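Local atomic coordinates of 2-C-methyl-D-erythritol 2,4-cyclodiphosphate synthase (Thermus thermophilus, PDB entry 1IV3), a protein that catalyses the conversion of 4-diphosphocytidyl-2-C-methyl-D-erythritol 2-phosphate to 2-C-methyl-D-erythritol 2,4-cyclodiphosphate with release of CMP, a step of non-mevalonate isoprenoid synthesis. Residues A[63-66]-A[67-70]; A[77-80]-A[81-85]; A[39-42]-A[43-46]; A[11-14]-A[15-18]. The protein carries 3 engineered substitutions. All coordinates share one frame; numbering follows the deposited sequence.

Contact 1 of 4, residues A[63-66]-A[67-70]; sequences DTDP and RWRG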
loop_
_atom_site.group_PDB
_atom_site.type_symbol
_atom_site.label_atom_id
_atom_site.label_comp_id
_atom_site.label_asym_id
_atom_site.label_seq_id
_atom_site.Cartn_x
_atom_site.Cartn_y
_atom_site.Cartn_z
ATOM N N ASP A 63 24.311 2.932 -6.987
ATOM C CA ASP A 63 25.623 2.433 -6.559
ATOM C C ASP A 63 26.719 2.863 -7.524
ATOM O O ASP A 63 27.894 2.544 -7.321
ATOM C CB ASP A 63 25.593 0.919 -6.383
ATOM C CG ASP A 63 25.127 0.157 -7.601
ATOM O OD1 ASP A 63 24.430 0.752 -8.448
ATOM O OD2 ASP A 63 25.462 -1.045 -7.706
ATOM N N THR A 64 26.348 3.586 -8.573
ATOM C CA THR A 64 27.361 4.209 -9.420
ATOM C C THR A 64 27.930 5.431 -8.719
ATOM O O THR A 64 28.970 5.980 -9.098
ATOM C CB THR A 64 26.787 4.651 -10.773
ATOM O OG1 THR A 64 25.458 5.171 -10.582
ATOM C CG2 THR A 64 26.682 3.446 -11.684
ATOM N N ASP A 65 27.256 5.891 -7.656
ATOM C CA ASP A 65 27.746 7.116 -6.994
ATOM C C ASP A 65 28.629 6.749 -5.813
ATOM O O ASP A 65 28.185 6.128 -4.848
ATOM C CB ASP A 65 26.543 7.964 -6.595
ATOM C CG ASP A 65 26.896 9.305 -5.983
ATOM O OD1 ASP A 65 27.932 9.404 -5.296
ATOM O OD2 ASP A 65 26.134 10.290 -6.162
ATOM N N PRO A 66 29.910 7.094 -5.845
ATOM C CA PRO A 66 30.812 6.625 -4.781
ATOM C C PRO A 66 30.403 7.118 -3.399
ATOM O O PRO A 66 30.764 6.495 -2.390
ATOM C CB PRO A 66 32.171 7.212 -5.184
ATOM C CG PRO A 66 31.922 8.246 -6.224
ATOM C CD PRO A 66 30.603 7.894 -6.863
ATOM N N ARG A 67 29.662 8.228 -3.335
ATOM C CA ARG A 67 29.197 8.738 -2.045
ATOM C C ARG A 67 28.288 7.733 -1.350
ATOM O O ARG A 67 28.198 7.689 -0.125
ATOM C CB ARG A 67 28.384 10.034 -2.167
ATOM C CG ARG A 67 29.190 11.304 -2.317
ATOM C CD ARG A 67 28.347 12.483 -2.760
ATOM N NE ARG A 67 27.361 12.104 -3.769
ATOM C CZ ARG A 67 26.387 12.932 -4.147
ATOM N NH1 ARG A 67 26.362 14.123 -3.560
ATOM N NH2 ARG A 67 25.482 12.597 -5.062
ATOM N N TRP A 68 27.582 6.930 -2.152
ATOM C CA TRP A 68 26.521 6.114 -1.565
ATOM C C TRP A 68 26.782 4.622 -1.638
ATOM O O TRP A 68 26.206 3.867 -0.850
ATOM C CB TRP A 68 25.197 6.424 -2.291
ATOM C CG TRP A 68 24.884 7.891 -2.303
ATOM C CD1 TRP A 68 24.712 8.669 -3.411
ATOM C CD2 TRP A 68 24.701 8.741 -1.168
ATOM N NE1 TRP A 68 24.433 9.952 -3.022
ATOM C CE2 TRP A 68 24.424 10.034 -1.653
ATOM C CE3 TRP A 68 24.749 8.563 0.220
ATOM C CZ2 TRP A 68 24.195 11.121 -0.807
ATOM C CZ3 TRP A 68 24.522 9.639 1.057
ATOM C CH2 TRP A 68 24.248 10.918 0.545
ATOM N N ARG A 69 27.621 4.183 -2.574
ATOM C CA ARG A 69 27.843 2.732 -2.689
ATOM C C ARG A 69 28.377 2.182 -1.371
ATOM O O ARG A 69 29.235 2.808 -0.744
ATOM C CB ARG A 69 28.799 2.414 -3.838
ATOM C CG ARG A 69 29.183 0.943 -3.902
ATOM C CD ARG A 69 29.952 0.561 -5.151
ATOM N NE ARG A 69 31.286 1.147 -5.221
ATOM C CZ ARG A 69 31.608 2.222 -5.932
ATOM N NH1 ARG A 69 30.692 2.860 -6.656
ATOM N NH2 ARG A 69 32.859 2.660 -5.916
ATOM N N GLY A 70 27.878 1.021 -0.931
ATOM C CA GLY A 70 28.411 0.443 0.286
ATOM C C GLY A 70 27.939 1.071 1.582
ATOM O O GLY A 70 28.245 0.513 2.647
HETATM O O HOH W 1 31.302 4.652 -9.459
#

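Contact 2 of 4, residues A[77-80]-A[81-85]; sequences LREA and MRLVE. Engineered in segment 81-85: Met-81 (natural residue Leu).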
loop_
_atom_site.group_PDB
_atom_site.type_symbol
_atom_site.label_atom_id
_atom_site.label_comp_id
_atom_site.label_asym_id
_atom_site.label_seq_id
_atom_site.Cartn_x
_atom_site.Cartn_y
_atom_site.Cartn_z
ATOM N N LEU A 77 18.379 7.276 4.459
ATOM C CA LEU A 77 17.195 7.812 5.123
ATOM C C LEU A 77 17.476 9.196 5.687
ATOM O O LEU A 77 16.699 10.140 5.535
ATOM C CB LEU A 77 16.752 6.853 6.237
ATOM C CG LEU A 77 15.580 7.433 7.057
ATOM C CD1 LEU A 77 14.271 6.973 6.431
ATOM C CD2 LEU A 77 15.735 7.032 8.507
ATOM N N ARG A 78 18.632 9.323 6.356
ATOM C CA ARG A 78 19.010 10.635 6.893
ATOM C C ARG A 78 19.222 11.675 5.809
ATOM O O ARG A 78 18.905 12.855 5.987
ATOM C CB ARG A 78 20.285 10.482 7.739
ATOM C CG ARG A 78 20.107 9.507 8.899
ATOM C CD ARG A 78 21.159 9.741 9.971
ATOM N NE ARG A 78 20.862 9.031 11.223
ATOM C CZ ARG A 78 20.446 9.677 12.312
ATOM N NH1 ARG A 78 20.287 10.990 12.258
ATOM N NH2 ARG A 78 20.186 9.025 13.435
ATOM N N GLU A 79 19.772 11.302 4.659
ATOM C CA GLU A 79 19.896 12.312 3.603
ATOM C C GLU A 79 18.524 12.751 3.109
ATOM O O GLU A 79 18.258 13.927 2.844
ATOM C CB GLU A 79 20.748 11.741 2.476
ATOM C CG GLU A 79 20.983 12.613 1.272
ATOM C CD GLU A 79 21.682 13.928 1.539
ATOM O OE1 GLU A 79 22.122 14.239 2.667
ATOM O OE2 GLU A 79 21.804 14.695 0.550
ATOM N N ALA A 80 17.592 11.786 2.974
ATOM C CA ALA A 80 16.253 12.198 2.552
ATOM C C ALA A 80 15.655 13.118 3.582
ATOM O O ALA A 80 14.964 14.087 3.268
ATOM C CB ALA A 80 15.343 10.977 2.327
ATOM N N MET A 81 15.886 12.831 4.860
ATOM C CA MET A 81 15.352 13.706 5.897
ATOM C C MET A 81 15.955 15.095 5.689
ATOM O O MET A 81 15.270 16.114 5.815
ATOM C CB MET A 81 15.636 13.173 7.310
ATOM C CG MET A 81 14.828 11.935 7.698
ATOM S SD MET A 81 15.345 11.113 9.222
ATOM C CE MET A 81 14.907 12.373 10.415
ATOM N N ARG A 82 17.246 15.140 5.352
ATOM C CA ARG A 82 17.890 16.460 5.226
ATOM C C ARG A 82 17.276 17.258 4.088
ATOM O O ARG A 82 16.985 18.448 4.221
ATOM C CB ARG A 82 19.396 16.330 4.991
ATOM C CG ARG A 82 20.126 17.679 4.933
ATOM C CD ARG A 82 21.616 17.477 4.669
ATOM N NE ARG A 82 21.852 17.061 3.283
ATOM C CZ ARG A 82 21.736 17.941 2.284
ATOM N NH1 ARG A 82 21.409 19.203 2.570
ATOM N NH2 ARG A 82 21.947 17.581 1.024
ATOM N N LEU A 83 17.062 16.585 2.958
ATOM C CA LEU A 83 16.476 17.213 1.777
ATOM C C LEU A 83 15.058 17.696 2.036
ATOM O O LEU A 83 14.714 18.802 1.635
ATOM C CB LEU A 83 16.474 16.233 0.601
ATOM C CG LEU A 83 17.840 15.765 0.109
ATOM C CD1 LEU A 83 17.681 14.624 -0.889
ATOM C CD2 LEU A 83 18.622 16.915 -0.515
ATOM N N VAL A 84 14.193 16.910 2.691
ATOM C CA VAL A 84 12.850 17.498 2.879
ATOM C C VAL A 84 12.859 18.591 3.940
ATOM O O VAL A 84 12.093 19.554 3.814
ATOM C CB VAL A 84 11.856 16.377 3.185
ATOM C CG1 VAL A 84 11.973 15.367 2.046
ATOM C CG2 VAL A 84 12.125 15.731 4.530
ATOM N N GLU A 85 13.709 18.463 4.969
ATOM C CA GLU A 85 13.751 19.473 6.042
ATOM C C GLU A 85 14.201 20.780 5.424
ATOM O O GLU A 85 13.730 21.870 5.734
ATOM C CB GLU A 85 14.667 19.078 7.198
ATOM C CG GLU A 85 14.031 18.068 8.144
ATOM C CD GLU A 85 14.992 17.376 9.085
ATOM O OE1 GLU A 85 16.140 17.836 9.245
ATOM O OE2 GLU A 85 14.608 16.344 9.682
#

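Contact 3 of 4, residues A[39-42]-A[43-46]; sequences AAMH and ALTD. Engineered in segment 39-42: Met-41 (natural residue Leu). With MG (magnesium ion), chain G.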
loop_
_atom_site.group_PDB
_atom_site.type_symbol
_atom_site.label_atom_id
_atom_site.label_comp_id
_atom_site.label_asym_id
_atom_site.label_seq_id
_atom_site.Cartn_x
_atom_site.Cartn_y
_atom_site.Cartn_z
ATOM N N ALA A 39 14.624 -3.348 3.787
ATOM C CA ALA A 39 13.408 -2.939 3.089
ATOM C C ALA A 39 12.652 -1.842 3.821
ATOM O O ALA A 39 12.016 -0.979 3.209
ATOM C CB ALA A 39 12.575 -4.199 2.893
ATOM N N ALA A 40 12.669 -1.867 5.154
ATOM C CA ALA A 40 12.039 -0.845 5.984
ATOM C C ALA A 40 12.666 0.516 5.691
ATOM O O ALA A 40 12.004 1.488 5.358
ATOM C CB ALA A 40 12.206 -1.134 7.475
ATOM N N MET A 41 13.999 0.553 5.820
ATOM C CA MET A 41 14.698 1.799 5.533
ATOM C C MET A 41 14.410 2.253 4.105
ATOM O O MET A 41 14.163 3.435 3.857
ATOM C CB MET A 41 16.212 1.664 5.694
ATOM C CG MET A 41 16.761 1.598 7.102
ATOM S SD MET A 41 16.691 3.128 8.063
ATOM C CE MET A 41 15.284 2.846 9.065
ATOM N N HIS A 42 14.443 1.344 3.128
ATOM C CA HIS A 42 14.260 1.794 1.744
ATOM C C HIS A 42 12.859 2.343 1.486
ATOM O O HIS A 42 12.721 3.387 0.847
ATOM C CB HIS A 42 14.523 0.652 0.765
ATOM C CG HIS A 42 15.973 0.304 0.725
ATOM N ND1 HIS A 42 16.496 -0.706 -0.034
ATOM C CD2 HIS A 42 17.019 0.880 1.382
ATOM C CE1 HIS A 42 17.809 -0.763 0.142
ATOM N NE2 HIS A 42 18.149 0.189 0.999
ATOM N N ALA A 43 11.872 1.638 2.028
ATOM C CA ALA A 43 10.495 2.111 1.796
ATOM C C ALA A 43 10.229 3.440 2.489
ATOM O O ALA A 43 9.532 4.299 1.946
ATOM C CB ALA A 43 9.502 1.053 2.265
ATOM N N LEU A 44 10.768 3.639 3.700
ATOM C CA LEU A 44 10.615 4.917 4.399
ATOM C C LEU A 44 11.315 6.025 3.629
ATOM O O LEU A 44 10.820 7.146 3.518
ATOM C CB LEU A 44 11.196 4.836 5.828
ATOM C CG LEU A 44 10.355 3.993 6.790
ATOM C CD1 LEU A 44 11.107 3.637 8.065
ATOM C CD2 LEU A 44 9.056 4.736 7.100
ATOM N N THR A 45 12.494 5.708 3.085
ATOM C CA THR A 45 13.264 6.742 2.373
ATOM C C THR A 45 12.524 7.173 1.101
ATOM O O THR A 45 12.365 8.367 0.797
ATOM C CB THR A 45 14.667 6.228 2.022
ATOM O OG1 THR A 45 15.395 5.840 3.199
ATOM C CG2 THR A 45 15.504 7.337 1.381
ATOM N N ASP A 46 12.059 6.179 0.339
ATOM C CA ASP A 46 11.259 6.499 -0.845
ATOM C C ASP A 46 10.007 7.297 -0.464
ATOM O O ASP A 46 9.629 8.233 -1.170
ATOM C CB ASP A 46 10.856 5.249 -1.620
ATOM C CG ASP A 46 11.868 4.795 -2.658
ATOM O OD1 ASP A 46 12.824 5.555 -2.928
ATOM O OD2 ASP A 46 11.709 3.694 -3.235
HETATM MG MG MG G . 15.641 -2.134 -1.072
HETATM O O HOH W 2 16.166 -1.448 -3.239
#

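Contact 4 of 4, residues A[11-14]-A[15-18]; sequences RLEE and GRPL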
loop_
_atom_site.group_PDB
_atom_site.type_symbol
_atom_site.label_atom_id
_atom_site.label_comp_id
_atom_site.label_asym_id
_atom_site.label_seq_id
_atom_site.Cartn_x
_atom_site.Cartn_y
_atom_site.Cartn_z
ATOM N N ARG A 11 14.724 -10.213 -2.347
ATOM C CA ARG A 11 14.830 -11.660 -2.316
ATOM C C ARG A 11 15.579 -11.997 -1.030
ATOM O O ARG A 11 16.552 -11.348 -0.649
ATOM C CB ARG A 11 15.560 -12.173 -3.538
ATOM C CG ARG A 11 15.383 -13.618 -3.938
ATOM C CD ARG A 11 15.675 -13.784 -5.435
ATOM N NE ARG A 11 14.430 -13.891 -6.194
ATOM C CZ ARG A 11 13.507 -14.830 -6.012
ATOM N NH1 ARG A 11 13.661 -15.776 -5.094
ATOM N NH2 ARG A 11 12.407 -14.830 -6.760
ATOM N N LEU A 12 15.088 -13.054 -0.393
ATOM C CA LEU A 12 15.784 -13.472 0.828
ATOM C C LEU A 12 16.617 -14.715 0.549
ATOM O O LEU A 12 16.165 -15.653 -0.109
ATOM C CB LEU A 12 14.754 -13.711 1.926
ATOM C CG LEU A 12 14.110 -12.473 2.543
ATOM C CD1 LEU A 12 12.895 -12.894 3.354
ATOM C CD2 LEU A 12 15.117 -11.707 3.404
ATOM N N GLU A 13 17.855 -14.752 1.046
ATOM C CA GLU A 13 18.593 -16.001 0.822
ATOM C C GLU A 13 19.241 -16.505 2.105
ATOM O O GLU A 13 19.632 -15.749 2.994
ATOM C CB GLU A 13 19.626 -15.800 -0.285
ATOM C CG GLU A 13 19.442 -16.762 -1.457
ATOM C CD GLU A 13 19.169 -16.038 -2.762
ATOM O OE1 GLU A 13 19.548 -14.848 -2.851
ATOM O OE2 GLU A 13 18.580 -16.660 -3.671
ATOM N N GLU A 14 19.351 -17.840 2.172
ATOM C CA GLU A 14 19.940 -18.483 3.330
ATOM C C GLU A 14 21.370 -18.015 3.616
ATOM O O GLU A 14 22.196 -17.871 2.714
ATOM C CB GLU A 14 19.886 -20.015 3.151
ATOM C CG GLU A 14 18.979 -20.636 4.206
ATOM C CD GLU A 14 17.738 -21.233 3.576
ATOM O OE1 GLU A 14 16.658 -21.217 4.198
ATOM O OE2 GLU A 14 17.857 -21.720 2.429
ATOM N N GLY A 15 21.606 -17.779 4.903
ATOM C CA GLY A 15 22.870 -17.444 5.500
ATOM C C GLY A 15 23.357 -16.041 5.240
ATOM O O GLY A 15 24.509 -15.717 5.507
ATOM N N ARG A 16 22.522 -15.155 4.718
ATOM C CA ARG A 16 22.920 -13.753 4.593
ATOM C C ARG A 16 22.409 -12.975 5.801
ATOM O O ARG A 16 21.347 -13.320 6.339
ATOM C CB ARG A 16 22.332 -13.173 3.313
ATOM C CG ARG A 16 23.005 -13.575 2.016
ATOM C CD ARG A 16 22.369 -12.841 0.838
ATOM N NE ARG A 16 22.472 -13.643 -0.382
ATOM C CZ ARG A 16 23.624 -13.810 -1.021
ATOM N NH1 ARG A 16 24.714 -13.226 -0.535
ATOM N NH2 ARG A 16 23.682 -14.545 -2.123
ATOM N N PRO A 17 23.087 -11.940 6.254
ATOM C CA PRO A 17 22.580 -11.152 7.394
ATOM C C PRO A 17 21.280 -10.443 7.037
ATOM O O PRO A 17 21.041 -9.991 5.923
ATOM C CB PRO A 17 23.695 -10.123 7.645
ATOM C CG PRO A 17 24.336 -9.997 6.294
ATOM C CD PRO A 17 24.371 -11.403 5.752
ATOM N N LEU A 18 20.401 -10.340 8.030
ATOM C CA LEU A 18 19.137 -9.648 7.810
ATOM C C LEU A 18 19.157 -8.296 8.515
ATOM O O LEU A 18 19.376 -8.256 9.730
ATOM C CB LEU A 18 17.956 -10.472 8.337
ATOM C CG LEU A 18 16.611 -9.750 8.246
ATOM C CD1 LEU A 18 16.219 -9.494 6.802
ATOM C CD2 LEU A 18 15.525 -10.547 8.961
#

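Contact 1 of 4, residues A[63-66]-A[67-70]
Asp-65 and Arg-67 meet because the aspartate swings its carboxylate away from its own backbone N (chi1 -176°) while the arginine chain, bent at chi3 (-40°), brings its guanidinium across to the carboxylate, edge to edge. The grip is side-on and two-pronged: Arg-67 NE gives a bond of 3.2 Å to Asp-65 OD1, and Arg-67 NH2 a shorter one of 2.6 Å to Asp-65 OD2, on the syn lone pair of that oxygen. The two flat groups are nearly coplanar, 10° apart. On its anti side, Asp-65 OD1 also takes the amide N of Arg-67 at 2.9 Å, which makes an Asx turn. Trp-68 runs beside the aspartate, its CD1 3.4 Å from Asp-65 CG, and Trp-68 CE2, at the ring fusion, lies over one face of the Arg-67 guanidinium, displaced toward its rim. The backbone closes round Asp-65 O, which accepts from both Trp-68 N and Arg-69 N. Arg-69 turns back the other way, sending NH1 to Asp-63 O at 2.9 Å, in the plane of its own guanidinium. Replacing Asp-65 by an alanine removes the carboxylate, and the Arg-67 guanidinium would probably lose its mate and be free to turn off the indole. Outside the turn, Trp-68 meets Phe-61 edge-to-face. Asp-63, Thr-64 and Asp-65 belong to the predicted substrate site. Both arginines turn inward on their own surface loop, one to a carboxylate and the other to a carbonyl, which probably stiffens it; with OD1 gripped by two N-H groups, the carboxylate is held level with the guanidinium.

Contact 2 of 4, residues A[77-80]-A[81-85]
Leu-77 to Ala-80 and Met-81 to Glu-85 are successive turns of one helix, joined by i to i+4 backbone bonds: Met-81 N to Leu-77 O, Arg-82 N to Arg-78 O and Leu-83 N to Glu-79 O, each 2.9 Å, then Val-84 N to Ala-80 O at 3.0 Å. On one side of this ladder Glu-79 and Arg-82, three residues apart, run side by side and form a salt bridge. The glutamate chain bends at chi2 (60°), which turns its carboxylate along the helix to face the arginine. Arg-82 NE then reaches Glu-79 OE1 at 2.9 Å, and Arg-82 NH2 reaches Glu-79 OE2 at 2.9 Å. Both oxygens are met on their syn sides but out of the carboxylate plane, and the two flat groups are twisted 43° apart, so the pair is held by two hydrogen bonds yet is not coplanar. Leu-83 CG rests 3.3 Å from Glu-79 O. Elsewhere on the helix the engineered Met-81 crosses Leu-77, its SD 4.2 Å from Leu-77 CD2, a looser apolar touch. Arg-78 turns instead to Glu-74, one turn earlier. Towards the core, Leu-77 and Ala-80 pack on helix 39-50, while Val-84 lies on Tyr-52 and Leu-54 in the loop beyond it. Glu-79 touches Phe-61 and Trp-68 of the preceding loop, and at the far end Glu-85 makes a salt bridge to Arg-121, just past helix 109-120.

Contact 3 of 4, residues A[39-42]-A[43-46]
Thr-45 closes tightly on Met-41: its OG1 donates to Met-41 O at 2.8 Å, and its backbone N to the same oxygen at 2.9 Å. The two donors come from opposite faces of the carbonyl plane, the hydroxyl standing well above it, since chi1 of -59° lays OG1 beside its own N and back over the preceding turn. Leu-44 CG sits 3.3 Å from Ala-40 O, and Ala-43 CB 3.4 Å from Ala-39 O. By contrast, the engineered Met-41 only grazes Leu-44, CE to CD1 4.4 Å, and leans on Leu-116 and Leu-119 of helix 109-120. This is the first part of helix 39-50, laid against strand 141-150 through Ala-39 and Ala-43 on Ala-144, and it presents one of the three protein ligands of the divalent metal in this IspF-family enzyme. A valine in place of Thr-45 would remove the hydroxyl, and Met-41 O would probably lose its second donor. The looser side is that of His-42, where the helix meets the metal and a bound water: ND1 binds magnesium at 2.0 Å, with a water 2.3 Å from the metal and Asp-8 and His-10 completing the protein ligands. His-42 NE2 is hydrogen-bonded to Ser-73 OG, a second-shell contact that helps set the rotation of the imidazole.

Contact 4 of 4, residues A[11-14]-A[15-18]
Leu-12 is the first residue of strand end 11-14 to reach across the turn, its CD2 4.2 Å from Leu-18 CD1. The two branch ends meet as a light apolar touch; chi1 of Leu-18 (175°) sets its CG opposite the backbone N, which brings CD1 to Leu-12. Next comes Glu-13, which works through its backbone and its aliphatic part. Its O takes a weak bond from Arg-16 N at 3.4 Å, the closing bond of a type II beta turn from Glu-13 to Arg-16. Its CB lies 3.6 Å from Arg-16 NE, at the edge of the guanidinium and near its plane. The two side chains run alongside each other, though the exact place of the Glu-13 carboxylate is doubtful. Arg-16 NE is buried here with no polar partner in the model. Glu-14 then takes position i+1, the first corner of the turn, and its OE1 is salt-bridged to Arg-102 NH2, from a residue of the substrate site. Gly-15 follows with phi 74°, the positive value usual at i+2 of a type II turn, which favours glycine; a side chain there would run into Glu-14 O. Around the turn, strand 3-14 pairs through Arg-11 with Leu-32 and through Glu-13 with Gly-30 on one side, and through Leu-12 with Ser-140 on the other, where Leu-12 also packs on Val-142 of strand 141-150. Past the turn, Leu-18 bonds to Ile-25 of strand 23-25, and Arg-11 packs on Gly-136 of a neighbouring subunit.

Overall arrangement
Contact 3 holds the metal end of the active site, with His-42 on the magnesium. Contact 2 is its closest neighbour, centres about 12 Å apart: Leu-77 CA comes within 3.3 Å of Thr-45 OG1, and Leu-77 CD1 within 3.8 Å of Leu-44 CB, so helices 73-86 and 39-50 pack directly. Contact 1 touches contact 2 through Trp-68 CH2 on Glu-79 CG at 3.7 Å, tying the predicted substrate-binding loop to that helix; the side chain of Asp-63 is about 12 Å from the magnesium. Contact 4 touches none of the others, its nearest atoms about 7 Å from contact 3, yet the Leu-12 side chain is about 11 Å from the magnesium.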